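PDB 3DSQ: pyrrolysyl-tRNA synthetase from Desulfitobacterium hafniense, which probably attaches pyrrolysine to its cognate tRNA at the expense of ATP, as a homodimeric class II aminoacyl-tRNA synthetase. Local coordinates for residues B[177-182]-B[188-193]; B[146-151]-B[246-251]; B[87-92]-B[195-200]; B[210-213]-B[219-222]. One frame throughout, in Å; residues are numbered along the deposited sequence.

Contact 1 (B[177-182]-B[188-193])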
loop_
_atom_site.group_PDB
_atom_site.type_symbol
_atom_site.label_atom_id
_atom_site.label_comp_id
_atom_site.label_asym_id
_atom_site.label_seq_id
_atom_site.Cartn_x
_atom_site.Cartn_y
_atom_site.Cartn_z
ATOM N N LEU B 177 -13.786 -2.585 -6.770
ATOM C CA LEU B 177 -14.680 -3.581 -6.207
ATOM C C LEU B 177 -15.445 -4.264 -7.319
ATOM O O LEU B 177 -15.768 -3.660 -8.337
ATOM C CB LEU B 177 -15.630 -2.971 -5.167
ATOM C CG LEU B 177 -16.470 -1.715 -5.380
ATOM C CD1 LEU B 177 -17.087 -1.684 -6.753
ATOM C CD2 LEU B 177 -17.556 -1.712 -4.296
ATOM N N THR B 178 -15.734 -5.538 -7.116
ATOM C CA THR B 178 -16.396 -6.311 -8.148
ATOM C C THR B 178 -17.315 -7.368 -7.597
ATOM O O THR B 178 -17.230 -7.744 -6.436
ATOM C CB THR B 178 -15.365 -7.067 -8.991
ATOM O OG1 THR B 178 -14.773 -8.088 -8.175
ATOM C CG2 THR B 178 -14.257 -6.127 -9.471
ATOM N N GLU B 179 -18.191 -7.849 -8.470
ATOM C CA GLU B 179 -19.108 -8.921 -8.139
ATOM C C GLU B 179 -19.146 -9.794 -9.378
ATOM O O GLU B 179 -19.398 -9.310 -10.477
ATOM C CB GLU B 179 -20.519 -8.407 -7.821
ATOM C CG GLU B 179 -21.468 -9.536 -7.419
ATOM C CD GLU B 179 -22.851 -9.048 -7.016
ATOM O OE1 GLU B 179 -23.612 -8.612 -7.901
ATOM O OE2 GLU B 179 -23.174 -9.099 -5.808
ATOM N N LEU B 180 -18.847 -11.071 -9.190
ATOM C CA LEU B 180 -18.855 -12.045 -10.270
ATOM C C LEU B 180 -20.104 -12.899 -10.095
ATOM O O LEU B 180 -20.297 -13.507 -9.043
ATOM C CB LEU B 180 -17.622 -12.941 -10.186
ATOM C CG LEU B 180 -17.574 -14.149 -11.124
ATOM C CD1 LEU B 180 -17.312 -13.696 -12.558
ATOM C CD2 LEU B 180 -16.475 -15.085 -10.659
ATOM N N GLY B 181 -20.943 -12.939 -11.125
ATOM C CA GLY B 181 -22.159 -13.726 -11.053
ATOM C C GLY B 181 -23.387 -12.850 -10.897
ATOM O O GLY B 181 -24.453 -13.321 -10.500
ATOM N N THR B 182 -23.240 -11.568 -11.209
ATOM C CA THR B 182 -24.350 -10.629 -11.111
ATOM C C THR B 182 -25.409 -10.982 -12.156
ATOM O O THR B 182 -25.075 -11.266 -13.305
ATOM C CB THR B 182 -23.873 -9.181 -11.381
ATOM O OG1 THR B 182 -22.759 -8.879 -10.535
ATOM C CG2 THR B 182 -24.993 -8.187 -11.109
ATOM N N HIS B 188 -26.661 -2.954 -13.973
ATOM C CA HIS B 188 -26.710 -1.501 -13.838
ATOM C C HIS B 188 -27.040 -1.040 -12.413
ATOM O O HIS B 188 -26.526 -0.017 -11.957
ATOM C CB HIS B 188 -27.720 -0.923 -14.833
ATOM C CG HIS B 188 -27.293 -1.049 -16.264
ATOM N ND1 HIS B 188 -26.338 -0.233 -16.832
ATOM C CD2 HIS B 188 -27.673 -1.913 -17.234
ATOM C CE1 HIS B 188 -26.149 -0.590 -18.091
ATOM N NE2 HIS B 188 -26.946 -1.607 -18.360
ATOM N N GLN B 189 -27.881 -1.794 -11.710
ATOM C CA GLN B 189 -28.244 -1.439 -10.337
ATOM C C GLN B 189 -27.123 -1.781 -9.348
ATOM O O GLN B 189 -26.963 -1.109 -8.333
ATOM C CB GLN B 189 -29.546 -2.140 -9.926
ATOM C CG GLN B 189 -29.888 -2.026 -8.430
ATOM C CD GLN B 189 -30.099 -0.588 -7.955
ATOM O OE1 GLN B 189 -31.104 0.049 -8.275
ATOM N NE2 GLN B 189 -29.143 -0.075 -7.188
ATOM N N ARG B 190 -26.353 -2.828 -9.632
ATOM C CA ARG B 190 -25.243 -3.190 -8.754
ATOM C C ARG B 190 -24.198 -2.091 -8.802
ATOM O O ARG B 190 -23.712 -1.637 -7.768
ATOM C CB ARG B 190 -24.598 -4.501 -9.190
ATOM C CG ARG B 190 -25.226 -5.734 -8.597
ATOM C CD ARG B 190 -25.174 -5.735 -7.076
ATOM N NE ARG B 190 -25.430 -7.081 -6.568
ATOM C CZ ARG B 190 -26.510 -7.800 -6.861
ATOM N NH1 ARG B 190 -27.445 -7.297 -7.652
ATOM N NH2 ARG B 190 -26.641 -9.033 -6.385
ATOM N N LEU B 191 -23.840 -1.674 -10.011
ATOM C CA LEU B 191 -22.868 -0.607 -10.176
ATOM C C LEU B 191 -23.323 0.599 -9.358
ATOM O O LEU B 191 -22.511 1.251 -8.703
ATOM C CB LEU B 191 -22.720 -0.242 -11.657
ATOM C CG LEU B 191 -21.908 -1.278 -12.456
ATOM C CD1 LEU B 191 -21.764 -0.836 -13.902
ATOM C CD2 LEU B 191 -20.524 -1.449 -11.819
ATOM N N GLU B 192 -24.625 0.890 -9.391
ATOM C CA GLU B 192 -25.171 2.003 -8.618
ATOM C C GLU B 192 -24.944 1.749 -7.134
ATOM O O GLU B 192 -24.438 2.614 -6.421
ATOM C CB GLU B 192 -26.677 2.161 -8.855
ATOM C CG GLU B 192 -27.070 2.969 -10.078
ATOM C CD GLU B 192 -28.527 3.423 -10.014
ATOM O OE1 GLU B 192 -29.426 2.557 -9.903
ATOM O OE2 GLU B 192 -28.771 4.646 -10.072
ATOM N N ASP B 193 -25.333 0.563 -6.671
ATOM C CA ASP B 193 -25.164 0.200 -5.269
ATOM C C ASP B 193 -23.718 0.412 -4.832
ATOM O O ASP B 193 -23.451 1.069 -3.824
ATOM C CB ASP B 193 -25.531 -1.267 -5.037
ATOM C CG ASP B 193 -26.985 -1.573 -5.352
ATOM O OD1 ASP B 193 -27.857 -0.710 -5.086
ATOM O OD2 ASP B 193 -27.253 -2.691 -5.848
#

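Contact 2 (B[146-151]-B[246-251])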
loop_
_atom_site.group_PDB
_atom_site.type_symbol
_atom_site.label_atom_id
_atom_site.label_comp_id
_atom_site.label_asym_id
_atom_site.label_seq_id
_atom_site.Cartn_x
_atom_site.Cartn_y
_atom_site.Cartn_z
ATOM N N TRP B 146 -16.066 -21.182 -4.538
ATOM C CA TRP B 146 -17.187 -20.463 -3.962
ATOM C C TRP B 146 -18.390 -20.361 -4.889
ATOM O O TRP B 146 -18.258 -20.425 -6.113
ATOM C CB TRP B 146 -16.754 -19.046 -3.569
ATOM C CG TRP B 146 -15.736 -18.980 -2.472
ATOM C CD1 TRP B 146 -15.307 -20.003 -1.681
ATOM C CD2 TRP B 146 -15.049 -17.808 -2.019
ATOM N NE1 TRP B 146 -14.397 -19.545 -0.763
ATOM C CE2 TRP B 146 -14.220 -18.198 -0.948
ATOM C CE3 TRP B 146 -15.058 -16.463 -2.413
ATOM C CZ2 TRP B 146 -13.403 -17.292 -0.264
ATOM C CZ3 TRP B 146 -14.248 -15.561 -1.735
ATOM C CH2 TRP B 146 -13.432 -15.981 -0.673
ATOM N N ASP B 147 -19.561 -20.189 -4.280
ATOM C CA ASP B 147 -20.811 -20.048 -5.011
ATOM C C ASP B 147 -21.003 -18.603 -5.415
ATOM O O ASP B 147 -20.712 -17.696 -4.640
ATOM C CB ASP B 147 -22.006 -20.464 -4.146
ATOM C CG ASP B 147 -22.126 -21.957 -4.003
ATOM O OD1 ASP B 147 -21.931 -22.663 -5.013
ATOM O OD2 ASP B 147 -22.427 -22.424 -2.884
ATOM N N LYS B 148 -21.498 -18.393 -6.628
ATOM C CA LYS B 148 -21.752 -17.047 -7.118
ATOM C C LYS B 148 -23.024 -16.527 -6.455
ATOM O O LYS B 148 -23.871 -17.312 -6.036
ATOM C CB LYS B 148 -21.893 -17.070 -8.641
ATOM C CG LYS B 148 -20.576 -17.426 -9.346
ATOM C CD LYS B 148 -20.695 -17.400 -10.864
ATOM C CE LYS B 148 -21.570 -18.538 -11.378
ATOM N NZ LYS B 148 -20.996 -19.885 -11.070
ATOM N N PRO B 149 -23.160 -15.195 -6.319
ATOM C CA PRO B 149 -22.199 -14.169 -6.748
ATOM C C PRO B 149 -20.985 -14.042 -5.818
ATOM O O PRO B 149 -21.110 -14.131 -4.594
ATOM C CB PRO B 149 -23.045 -12.901 -6.765
ATOM C CG PRO B 149 -23.957 -13.113 -5.584
ATOM C CD PRO B 149 -24.365 -14.575 -5.736
ATOM N N ILE B 150 -19.815 -13.833 -6.409
ATOM C CA ILE B 150 -18.578 -13.681 -5.652
ATOM C C ILE B 150 -18.189 -12.201 -5.587
ATOM O O ILE B 150 -17.936 -11.572 -6.613
ATOM C CB ILE B 150 -17.430 -14.490 -6.307
ATOM C CG1 ILE B 150 -17.668 -15.992 -6.098
ATOM C CG2 ILE B 150 -16.087 -14.066 -5.723
ATOM C CD1 ILE B 150 -16.712 -16.887 -6.871
ATOM N N ARG B 151 -18.143 -11.656 -4.375
ATOM C CA ARG B 151 -17.807 -10.251 -4.174
ATOM C C ARG B 151 -16.372 -10.086 -3.694
ATOM O O ARG B 151 -16.011 -10.538 -2.609
ATOM C CB ARG B 151 -18.777 -9.618 -3.169
ATOM C CG ARG B 151 -20.176 -9.499 -3.721
ATOM C CD ARG B 151 -21.103 -8.695 -2.822
ATOM N NE ARG B 151 -22.263 -8.247 -3.590
ATOM C CZ ARG B 151 -23.288 -7.567 -3.090
ATOM N NH1 ARG B 151 -23.320 -7.243 -1.802
ATOM N NH2 ARG B 151 -24.283 -7.209 -3.890
ATOM N N ILE B 246 -13.448 -16.340 -18.372
ATOM C CA ILE B 246 -14.583 -15.920 -17.566
ATOM C C ILE B 246 -15.841 -16.015 -18.430
ATOM O O ILE B 246 -15.823 -15.633 -19.599
ATOM C CB ILE B 246 -14.420 -14.457 -17.079
ATOM C CG1 ILE B 246 -13.134 -14.310 -16.257
ATOM C CG2 ILE B 246 -15.633 -14.049 -16.258
ATOM C CD1 ILE B 246 -13.089 -15.157 -14.991
ATOM N N PHE B 247 -16.926 -16.537 -17.867
ATOM C CA PHE B 247 -18.167 -16.637 -18.622
ATOM C C PHE B 247 -19.432 -16.393 -17.811
ATOM O O PHE B 247 -20.512 -16.871 -18.156
ATOM C CB PHE B 247 -18.248 -17.980 -19.353
ATOM C CG PHE B 247 -17.569 -17.968 -20.697
ATOM C CD1 PHE B 247 -17.802 -16.927 -21.596
ATOM C CD2 PHE B 247 -16.710 -18.995 -21.074
ATOM C CE1 PHE B 247 -17.189 -16.907 -22.856
ATOM C CE2 PHE B 247 -16.089 -18.986 -22.338
ATOM C CZ PHE B 247 -16.331 -17.938 -23.228
ATOM N N ASP B 248 -19.285 -15.640 -16.730
ATOM C CA ASP B 248 -20.412 -15.275 -15.889
ATOM C C ASP B 248 -20.532 -13.761 -15.971
ATOM O O ASP B 248 -19.542 -13.063 -16.215
ATOM C CB ASP B 248 -20.175 -15.683 -14.432
ATOM C CG ASP B 248 -20.111 -17.185 -14.248
ATOM O OD1 ASP B 248 -21.035 -17.880 -14.709
ATOM O OD2 ASP B 248 -19.144 -17.673 -13.632
ATOM N N PRO B 249 -21.755 -13.231 -15.814
ATOM C CA PRO B 249 -21.931 -11.781 -15.872
ATOM C C PRO B 249 -21.201 -11.208 -14.664
ATOM O O PRO B 249 -20.993 -11.918 -13.683
ATOM C CB PRO B 249 -23.441 -11.611 -15.751
ATOM C CG PRO B 249 -23.968 -12.863 -16.364
ATOM C CD PRO B 249 -23.056 -13.917 -15.788
ATOM N N TRP B 250 -20.809 -9.941 -14.728
ATOM C CA TRP B 250 -20.119 -9.320 -13.600
ATOM C C TRP B 250 -20.130 -7.808 -13.694
ATOM O O TRP B 250 -20.449 -7.241 -14.733
ATOM C CB TRP B 250 -18.656 -9.789 -13.519
ATOM C CG TRP B 250 -17.843 -9.487 -14.767
ATOM C CD1 TRP B 250 -17.566 -10.348 -15.791
ATOM C CD2 TRP B 250 -17.222 -8.242 -15.114
ATOM N NE1 TRP B 250 -16.808 -9.720 -16.752
ATOM C CE2 TRP B 250 -16.585 -8.425 -16.364
ATOM C CE3 TRP B 250 -17.141 -6.988 -14.491
ATOM C CZ2 TRP B 250 -15.875 -7.401 -17.005
ATOM C CZ3 TRP B 250 -16.432 -5.967 -15.131
ATOM C CH2 TRP B 250 -15.809 -6.186 -16.378
ATOM N N VAL B 251 -19.784 -7.161 -12.590
ATOM C CA VAL B 251 -19.700 -5.713 -12.551
ATOM C C VAL B 251 -18.473 -5.358 -11.742
ATOM O O VAL B 251 -18.095 -6.075 -10.819
ATOM C CB VAL B 251 -20.942 -5.059 -11.900
ATOM C CG1 VAL B 251 -22.173 -5.305 -12.776
ATOM C CG2 VAL B 251 -21.146 -5.599 -10.492
#

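Contact 3 (B[87-92]-B[195-200])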
loop_
_atom_site.group_PDB
_atom_site.type_symbol
_atom_site.label_atom_id
_atom_site.label_comp_id
_atom_site.label_asym_id
_atom_site.label_seq_id
_atom_site.Cartn_x
_atom_site.Cartn_y
_atom_site.Cartn_z
ATOM N N GLN B 87 -20.728 -5.206 3.559
ATOM C CA GLN B 87 -21.597 -5.554 2.445
ATOM C C GLN B 87 -21.184 -6.908 1.882
ATOM O O GLN B 87 -21.519 -7.257 0.751
ATOM C CB GLN B 87 -21.519 -4.486 1.361
ATOM C CG GLN B 87 -21.872 -3.097 1.870
ATOM C CD GLN B 87 -23.333 -2.970 2.273
ATOM O OE1 GLN B 87 -23.714 -2.042 2.989
ATOM N NE2 GLN B 87 -24.156 -3.893 1.804
ATOM N N GLY B 88 -20.436 -7.661 2.680
ATOM C CA GLY B 88 -20.012 -8.986 2.267
ATOM C C GLY B 88 -18.853 -9.097 1.290
ATOM O O GLY B 88 -18.506 -10.210 0.888
ATOM N N PHE B 89 -18.253 -7.972 0.904
ATOM C CA PHE B 89 -17.129 -8.007 -0.025
ATOM C C PHE B 89 -15.862 -8.521 0.641
ATOM O O PHE B 89 -15.503 -8.095 1.737
ATOM C CB PHE B 89 -16.845 -6.618 -0.606
ATOM C CG PHE B 89 -17.842 -6.173 -1.629
ATOM C CD1 PHE B 89 -19.049 -5.602 -1.243
ATOM C CD2 PHE B 89 -17.572 -6.325 -2.982
ATOM C CE1 PHE B 89 -19.970 -5.187 -2.190
ATOM C CE2 PHE B 89 -18.488 -5.914 -3.945
ATOM C CZ PHE B 89 -19.691 -5.341 -3.548
ATOM N N VAL B 90 -15.186 -9.444 -0.033
ATOM C CA VAL B 90 -13.949 -10.018 0.484
ATOM C C VAL B 90 -12.766 -9.231 -0.061
ATOM O O VAL B 90 -12.577 -9.153 -1.272
ATOM C CB VAL B 90 -13.791 -11.478 0.047
ATOM C CG1 VAL B 90 -12.386 -11.975 0.404
ATOM C CG2 VAL B 90 -14.872 -12.340 0.719
ATOM N N GLN B 91 -11.970 -8.662 0.836
ATOM C CA GLN B 91 -10.813 -7.876 0.426
ATOM C C GLN B 91 -9.609 -8.771 0.138
ATOM O O GLN B 91 -9.345 -9.716 0.875
ATOM C CB GLN B 91 -10.460 -6.861 1.519
ATOM C CG GLN B 91 -9.416 -5.852 1.095
ATOM C CD GLN B 91 -9.184 -4.783 2.135
ATOM O OE1 GLN B 91 -9.672 -4.881 3.280
ATOM N NE2 GLN B 91 -8.431 -3.748 1.754
ATOM N N VAL B 92 -8.899 -8.486 -0.953
ATOM C CA VAL B 92 -7.703 -9.257 -1.304
ATOM C C VAL B 92 -6.516 -8.327 -1.521
ATOM O O VAL B 92 -6.684 -7.139 -1.770
ATOM C CB VAL B 92 -7.904 -10.091 -2.596
ATOM C CG1 VAL B 92 -9.066 -11.036 -2.424
ATOM C CG2 VAL B 92 -8.122 -9.156 -3.805
ATOM N N ALA B 195 -21.308 2.201 -6.193
ATOM C CA ALA B 195 -20.958 3.615 -6.204
ATOM C C ALA B 195 -21.450 4.293 -4.923
ATOM O O ALA B 195 -20.693 4.985 -4.232
ATOM C CB ALA B 195 -21.569 4.284 -7.413
ATOM N N ARG B 196 -22.723 4.080 -4.608
ATOM C CA ARG B 196 -23.323 4.664 -3.417
ATOM C C ARG B 196 -22.631 4.223 -2.136
ATOM O O ARG B 196 -22.320 5.059 -1.289
ATOM C CB ARG B 196 -24.817 4.325 -3.369
ATOM C CG ARG B 196 -25.611 4.994 -4.482
ATOM C CD ARG B 196 -27.030 4.461 -4.563
ATOM N NE ARG B 196 -27.816 5.156 -5.578
ATOM C CZ ARG B 196 -28.957 4.699 -6.083
ATOM N NH1 ARG B 196 -29.452 3.542 -5.669
ATOM N NH2 ARG B 196 -29.603 5.400 -7.005
ATOM N N TRP B 197 -22.382 2.924 -1.992
ATOM C CA TRP B 197 -21.709 2.419 -0.796
ATOM C C TRP B 197 -20.369 3.117 -0.608
ATOM O O TRP B 197 -20.030 3.564 0.488
ATOM C CB TRP B 197 -21.442 0.913 -0.893
ATOM C CG TRP B 197 -22.647 0.034 -0.769
ATOM C CD1 TRP B 197 -23.688 0.179 0.108
ATOM C CD2 TRP B 197 -22.913 -1.162 -1.514
ATOM N NE1 TRP B 197 -24.583 -0.852 -0.047
ATOM C CE2 TRP B 197 -24.135 -1.689 -1.035
ATOM C CE3 TRP B 197 -22.238 -1.840 -2.541
ATOM C CZ2 TRP B 197 -24.698 -2.863 -1.547
ATOM C CZ3 TRP B 197 -22.799 -3.009 -3.052
ATOM C CH2 TRP B 197 -24.020 -3.507 -2.550
ATOM N N VAL B 198 -19.610 3.191 -1.696
ATOM C CA VAL B 198 -18.295 3.809 -1.681
ATOM C C VAL B 198 -18.330 5.317 -1.448
ATOM O O VAL B 198 -17.671 5.832 -0.538
ATOM C CB VAL B 198 -17.548 3.520 -3.004
ATOM C CG1 VAL B 198 -16.234 4.288 -3.041
ATOM C CG2 VAL B 198 -17.281 2.026 -3.125
ATOM N N LEU B 199 -19.098 6.021 -2.269
ATOM C CA LEU B 199 -19.187 7.464 -2.142
ATOM C C LEU B 199 -19.745 7.886 -0.788
ATOM O O LEU B 199 -19.385 8.941 -0.265
ATOM C CB LEU B 199 -20.023 8.030 -3.286
ATOM C CG LEU B 199 -19.369 7.791 -4.650
ATOM C CD1 LEU B 199 -20.309 8.201 -5.758
ATOM C CD2 LEU B 199 -18.061 8.568 -4.734
ATOM N N GLU B 200 -20.611 7.061 -0.208
ATOM C CA GLU B 200 -21.173 7.393 1.093
ATOM C C GLU B 200 -20.091 7.236 2.151
ATOM O O GLU B 200 -19.939 8.081 3.035
ATOM C CB GLU B 200 -22.356 6.487 1.432
ATOM C CG GLU B 200 -22.963 6.787 2.797
ATOM C CD GLU B 200 -23.441 8.230 2.931
ATOM O OE1 GLU B 200 -23.668 8.679 4.076
ATOM O OE2 GLU B 200 -23.596 8.919 1.897
#

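Contact 4 (B[210-213]-B[219-222])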
loop_
_atom_site.group_PDB
_atom_site.type_symbol
_atom_site.label_atom_id
_atom_site.label_comp_id
_atom_site.label_asym_id
_atom_site.label_seq_id
_atom_site.Cartn_x
_atom_site.Cartn_y
_atom_site.Cartn_z
ATOM N N VAL B 210 -23.055 8.451 -15.005
ATOM C CA VAL B 210 -23.071 8.608 -16.450
ATOM C C VAL B 210 -22.872 7.274 -17.153
ATOM O O VAL B 210 -21.802 6.676 -17.070
ATOM C CB VAL B 210 -21.972 9.583 -16.910
ATOM C CG1 VAL B 210 -21.975 9.701 -18.424
ATOM C CG2 VAL B 210 -22.192 10.942 -16.268
ATOM N N THR B 211 -23.905 6.817 -17.854
ATOM C CA THR B 211 -23.836 5.547 -18.571
ATOM C C THR B 211 -23.620 5.741 -20.069
ATOM O O THR B 211 -24.266 6.576 -20.701
ATOM C CB THR B 211 -25.118 4.723 -18.369
ATOM O OG1 THR B 211 -26.207 5.365 -19.041
ATOM C CG2 THR B 211 -25.442 4.605 -16.890
ATOM N N GLU B 212 -22.698 4.960 -20.621
ATOM C CA GLU B 212 -22.368 5.005 -22.040
ATOM C C GLU B 212 -22.248 3.554 -22.493
ATOM O O GLU B 212 -22.123 2.651 -21.666
ATOM C CB GLU B 212 -21.032 5.723 -22.256
ATOM C CG GLU B 212 -20.941 7.102 -21.608
ATOM C CD GLU B 212 -21.738 8.162 -22.345
ATOM O OE1 GLU B 212 -22.955 7.964 -22.548
ATOM O OE2 GLU B 212 -21.146 9.199 -22.717
ATOM N N SER B 213 -22.295 3.325 -23.798
ATOM C CA SER B 213 -22.182 1.968 -24.317
ATOM C C SER B 213 -22.057 1.975 -25.826
ATOM O O SER B 213 -22.992 2.364 -26.527
ATOM C CB SER B 213 -23.400 1.136 -23.907
ATOM O OG SER B 213 -24.603 1.719 -24.373
ATOM N N ASP B 219 -21.045 -1.603 -22.083
ATOM C CA ASP B 219 -21.805 -0.718 -21.204
ATOM C C ASP B 219 -20.933 -0.258 -20.041
ATOM O O ASP B 219 -20.516 -1.064 -19.208
ATOM C CB ASP B 219 -23.039 -1.435 -20.644
ATOM C CG ASP B 219 -24.003 -1.892 -21.730
ATOM O OD1 ASP B 219 -24.537 -1.039 -22.466
ATOM O OD2 ASP B 219 -24.234 -3.111 -21.843
ATOM N N THR B 220 -20.661 1.043 -19.989
ATOM C CA THR B 220 -19.841 1.612 -18.926
ATOM C C THR B 220 -20.635 2.632 -18.113
ATOM O O THR B 220 -21.496 3.331 -18.648
ATOM C CB THR B 220 -18.592 2.317 -19.495
ATOM O OG1 THR B 220 -19.001 3.422 -20.311
ATOM C CG2 THR B 220 -17.765 1.346 -20.332
ATOM N N VAL B 221 -20.342 2.702 -16.817
ATOM C CA VAL B 221 -21.000 3.645 -15.921
ATOM C C VAL B 221 -19.940 4.510 -15.239
ATOM O O VAL B 221 -19.245 4.052 -14.334
ATOM C CB VAL B 221 -21.826 2.914 -14.838
ATOM C CG1 VAL B 221 -22.375 3.915 -13.829
ATOM C CG2 VAL B 221 -22.967 2.156 -15.485
ATOM N N ASP B 222 -19.819 5.758 -15.682
ATOM C CA ASP B 222 -18.844 6.686 -15.122
ATOM C C ASP B 222 -19.452 7.582 -14.054
ATOM O O ASP B 222 -20.309 8.414 -14.350
ATOM C CB ASP B 222 -18.252 7.546 -16.239
ATOM C CG ASP B 222 -17.436 6.732 -17.226
ATOM O OD1 ASP B 222 -17.036 7.281 -18.273
ATOM O OD2 ASP B 222 -17.187 5.538 -16.952
#

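Contact 1 (B[177-182]-B[188-193])
Thr182 and Arg190 bring the turn just after strand 171-180 closest to helix 187-201, yet their CA atoms are still 7.9 Å apart, so the two backbones never meet and side chains span the distance. Glu179 reaches out from the strand fully extended, with CG anti to the backbone N (chi1 -178°), and this sets its carboxylate against the guanidinium of Arg190. The salt bridge is short, 2.7 Å from Glu179 OE1 to Arg190 NE, but it is not the flat, paired kind: the two planes are 74° apart and OE1 sits over a face of the guanidinium. The hydrogen bond that NE gives to OE2 of Glu179 is accordingly weak, 3.1 Å long and bent to 144°. Thr182 OG1 steadies the carboxylate by donating to the anti lone pair of Glu179 OE1 at 2.8 Å. The methyl of the same threonine, CG2, lies 3.5 Å from Arg190 CG and packs against the aliphatic root of the arginine. Glu179 has its stronger partner in Arg151, whose NE is salt-bridged to OE2, while Arg190 NH1 is paired with Glu186. The buried carboxylate is therefore shared by two arginines, an environment likely to favour its ionised form. The arrangement belongs to the helical connection of the class II synthetase core, where the chain leaves a central strand of the antiparallel sheet, turns, and lays helix 187-201 against the sheet.

Contact 2 (B[146-151]-B[246-251])
Lys148 leaves the backbone with CG anti to the carbonyl carbon (chi1 -67°) and then folds at its last two torsions, chi3 -69° and chi4 -63°, so that the flank of the chain, more than its charged tip, lies against the carboxylate of Asp248. The closest approach is thus made by a methylene, with Lys148 CD 3.2 Å from Asp248 OD2. The next methylene along, CE, stands 3.4 Å from OD1 of the same aspartate, and the two side chains cross at about a right angle. The amine remains farther off: Lys148 NZ is 3.9 Å from Asp248 OD2, a long salt bridge without a hydrogen bond, in which attraction between charges outweighs any directional bonding. Replacing Asp248 by an alanine would probably leave the lysine amine without this counter-charge and its folded chain freer to swing into solvent.

The backbones keep well apart, 9.0 Å between the CA atoms of Lys148 and Asp248, because the end of strand 171-180 runs between them. Leu180 of that strand touches Asp248, Ile150 pairs with it through the backbone, and Pro249 is bonded in the same way to Gly181. The peptide joining Lys148 to Pro149 is cis, a kink just before strand 150-159 begins. Trp146, at the start of the same loop, makes a cation-pi contact with Arg65 of the second subunit. This surface ion pair links the loops that lead into strands 150-159 and 250-256, the two neighbours of the central strand in the antiparallel sheet of the class II catalytic core.

Contact 3 (B[87-92]-B[195-200])
Gln87 lays its side-chain amide almost flat on the indole of Trp197, the two planes being 20° apart. With CG anti to its carbonyl carbon, the glutamine places that methylene over the five-membered ring, a CH-pi contact 3.9 Å from the ring centroid and 6° off its normal; the bend at chi2 then turns CD and the amide along the indole face toward the rim. Gln87 OE1 is 3.4 Å from Trp197 NE1, but the angle is too poor for a hydrogen bond: the oxygen belongs to the stacked amide. On the amide's other arm, Gln87 NE2 lies 3.5 Å from Trp197 CZ2.

This loop follows helix 72-85, which ends in a Schellman motif with Gly88, at positive phi, as its C-prime residue; Phe89 N is bonded to Leu84 O and Gly88 N to His85 O. The turn carries Phe89 to the six-membered part of the indole. Their planes are inclined at 73°, with centroids 5.8 Å apart, and Trp197 CZ3 comes to the edge of the phenyl ring, 3.7 Å from Phe89 CE1. With a serine in place of Trp197, the Gln87 amide would probably lose the surface it stacks on, and a gap would open beside the Phe89 edge. Arg151 of strand 150-159 binds the carbonyl of Gln87 and packs on both Phe89 and Trp197, and beyond Phe89 the backbone of Gln91 is hydrogen-bonded to the second subunit.

Contact 4 (B[210-213]-B[219-222])
A beta hairpin at the edge of the core sheet pairs Val210 with Asp222 and Glu212 with Thr220, its strands 208-213 and 219-225 running antiparallel, with an angle of 158° between the short segments. Both of these are hydrogen-bonded pairs. In the one nearer the turn, Glu212 N reaches Thr220 O at 2.8 Å, nearly straight at 167°, and Thr220 N returns a bond to Glu212 O of 2.7 Å. In the other, Asp222 N binds Val210 O at 2.6 Å, and Val210 N meets Asp222 O at 2.8 Å.

Between them, Thr211 and Val221 form a non-hydrogen-bonded pair, where CA-H...O contacts supplement the N-H bonds on the same carbonyls. Val221 CA is 3.3 Å from Val210 O, and Thr211 CA is 3.2 Å from Thr220 O. Direct pairing across the strands puts both side chains on one face, side by side and pointing the same way; CG2 lies anti to the carbonyl carbon in each, which brings those two methyls, CG2 of Thr211 and CG2 of Val221, to 3.8 Å. Val221 is buried on this face against Leu191 of helix 187-201, whereas Val210, Glu212, Thr220 and Asp222 project from the other. Through Val221, strand 219-225 is bonded in turn to Gly233, so the hairpin extends the antiparallel sheet characteristic of class II synthetases.

How the contacts relate
Contacts 1, 2 and 3 form one connected cluster: the centre of contact 1 lies about 10 Å from the centres of both contact 2 and contact 3. Arg151 of contact 2 joins them, since its NE sits 2.5 Å from Glu179 OE2 of contact 1, while its backbone O accepts from Val90 N of contact 3 at 2.9 Å. Contacts 1 and 3 also share helix 187-201, and Leu191 CD1 of that helix reaches Val221 CG2 of contact 4 at 3.6 Å. Contact 4 does not touch contacts 2 or 3, centres about 20 Å away. All four reach the same sheet, which in class II synthetases carries the active site; none includes the sodium ligands Ser163, Gln164 and Gln167.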